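Local coordinates for protein o-succinylbenzoate synthase (Synechococcus elongatus, PDB 2OZT) that catalyses the dehydration of 2-succinyl-6-hydroxy-2,4-cyclohexadiene-1-carboxylate to 2-succinylbenzoate, a metal-dependent step on the way to phylloquinone, at residues 247-252 and 256-261. Residues are numbered along the deposited sequence; the frame is centred on the assembly and turned at random.
Sequences ALFGDP and SLLLRR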
# COMPACT_ATOMS: atom_id res chain seq x y z
N ALA A 247 -2.62 -5.73 0.86
CA ALA A 247 -4.03 -6.10 0.90
C ALA A 247 -4.63 -6.26 -0.49
O ALA A 247 -5.70 -6.89 -0.65
CB ALA A 247 -4.82 -5.07 1.70
N LEU A 248 -3.98 -5.65 -1.51
CA LEU A 248 -4.52 -5.69 -2.88
C LEU A 248 -3.81 -6.66 -3.81
O LEU A 248 -4.21 -6.84 -4.95
CB LEU A 248 -4.41 -4.30 -3.54
CG LEU A 248 -4.91 -3.13 -2.71
CD1 LEU A 248 -4.76 -1.81 -3.55
CD2 LEU A 248 -6.39 -3.39 -2.28
N PHE A 249 -2.72 -7.26 -3.30
CA PHE A 249 -1.70 -7.84 -4.15
C PHE A 249 -1.95 -9.29 -4.56
O PHE A 249 -1.59 -9.69 -5.68
CB PHE A 249 -0.38 -7.70 -3.38
CG PHE A 249 0.77 -8.49 -3.92
CD1 PHE A 249 1.73 -7.89 -4.78
CD2 PHE A 249 0.96 -9.81 -3.51
CE1 PHE A 249 2.85 -8.64 -5.23
CE2 PHE A 249 2.03 -10.56 -3.98
CZ PHE A 249 2.98 -9.96 -4.82
N GLY A 250 -2.61 -10.09 -3.71
CA GLY A 250 -2.73 -11.52 -3.97
C GLY A 250 -2.37 -12.32 -2.75
O GLY A 250 -2.31 -11.80 -1.63
N ASP A 251 -2.11 -13.62 -2.95
CA ASP A 251 -1.63 -14.46 -1.84
C ASP A 251 -0.26 -13.90 -1.41
O ASP A 251 0.61 -13.77 -2.24
CB ASP A 251 -1.47 -15.88 -2.39
CG ASP A 251 -1.18 -16.92 -1.31
OD1 ASP A 251 -0.53 -16.63 -0.30
OD2 ASP A 251 -1.65 -18.07 -1.48
N PRO A 252 -0.07 -13.62 -0.11
CA PRO A 252 1.29 -13.14 0.33
C PRO A 252 2.42 -14.08 -0.12
O PRO A 252 3.55 -13.63 -0.37
CB PRO A 252 1.18 -13.14 1.85
CG PRO A 252 -0.31 -12.92 2.13
CD PRO A 252 -1.02 -13.69 1.01
N SER A 256 6.66 -13.63 -1.58
CA SER A 256 7.85 -14.37 -1.16
C SER A 256 8.48 -15.15 -2.31
O SER A 256 9.71 -15.26 -2.39
CB SER A 256 7.46 -15.37 -0.06
OG SER A 256 7.02 -14.67 1.09
N LEU A 257 7.64 -15.75 -3.15
CA LEU A 257 8.14 -16.43 -4.35
C LEU A 257 8.90 -15.47 -5.27
O LEU A 257 10.00 -15.81 -5.74
CB LEU A 257 6.98 -17.12 -5.08
CG LEU A 257 7.41 -17.93 -6.30
CD1 LEU A 257 8.37 -19.03 -5.83
CD2 LEU A 257 6.13 -18.54 -6.85
N LEU A 258 8.33 -14.29 -5.53
CA LEU A 258 9.02 -13.29 -6.34
C LEU A 258 10.36 -12.91 -5.74
O LEU A 258 11.34 -12.75 -6.47
CB LEU A 258 8.14 -12.04 -6.52
CG LEU A 258 7.04 -12.12 -7.57
CD1 LEU A 258 5.99 -11.04 -7.38
CD2 LEU A 258 7.67 -12.03 -8.97
N LEU A 259 10.41 -12.77 -4.42
CA LEU A 259 11.65 -12.41 -3.72
C LEU A 259 12.71 -13.51 -3.82
O LEU A 259 13.90 -13.21 -3.87
CB LEU A 259 11.37 -12.08 -2.26
CG LEU A 259 10.55 -10.81 -2.05
CD1 LEU A 259 9.98 -10.70 -0.64
CD2 LEU A 259 11.47 -9.58 -2.34
N ARG A 260 12.28 -14.77 -3.76
CA ARG A 260 13.20 -15.91 -3.93
C ARG A 260 13.77 -15.89 -5.34
O ARG A 260 14.92 -16.34 -5.56
CB ARG A 260 12.50 -17.22 -3.63
CG ARG A 260 12.25 -17.40 -2.15
CD ARG A 260 11.84 -18.81 -1.76
NE ARG A 260 11.38 -18.75 -0.38
CZ ARG A 260 10.10 -18.65 -0.01
NH1 ARG A 260 9.13 -18.65 -0.93
NH2 ARG A 260 9.79 -18.57 1.27
N ARG A 261 12.96 -15.42 -6.29
CA ARG A 261 13.38 -15.15 -7.66
C ARG A 261 13.95 -13.70 -7.79
O ARG A 261 14.73 -13.27 -6.94
CB ARG A 261 12.21 -15.47 -8.63
CG ARG A 261 11.65 -16.90 -8.44
CD ARG A 261 10.37 -17.16 -9.25
NE ARG A 261 9.94 -18.56 -9.19
CZ ARG A 261 8.74 -19.00 -9.57
NH1 ARG A 261 7.80 -18.15 -10.01
NH2 ARG A 261 8.46 -20.30 -9.49
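Phe249 swings its ring out opposite its own backbone N (chi1 168°) and Leu258 turns CG opposite its carbonyl carbon (chi1 -80°), which brings the two side chains together at a slant from successive helices. They meet at the far end of the ring: Leu258 CD1 lies 4.1 Å from Phe249 CZ, at the ring edge and near its plane, a single apolar touch rather than a stack on a face. Elsewhere on that edge, Asp251 O lies in the ring plane.

The second link is backbone. Ser256 N gives Pro252 O a weak hydrogen bond, 3.3 Å long and fairly straight at 164°, the i to i+4 bond of the first turn of helix 252-260. Ser256 OG stands 3.9 Å from Pro252 O and is instead hydrogen-bonded to Trp290 NE1. Between the helices the chain turns at Gly250, the first residue to leave helical geometry after helix 246-249, with a positive phi; Asp251 then takes the N-cap position, its OD1 accepting from Asp253 N.

The pair of consecutive helices, 246-249 and 252-260, follows strand 241-244 of the enolase-superfamily barrel, just beyond Lys245, the predicted proton acceptor. Phe249 and Leu258 both rest on Val230 of helix 227-235, while Pro252 touches both helix 85-97, from the N-terminal part of the chain, and helix 277-290.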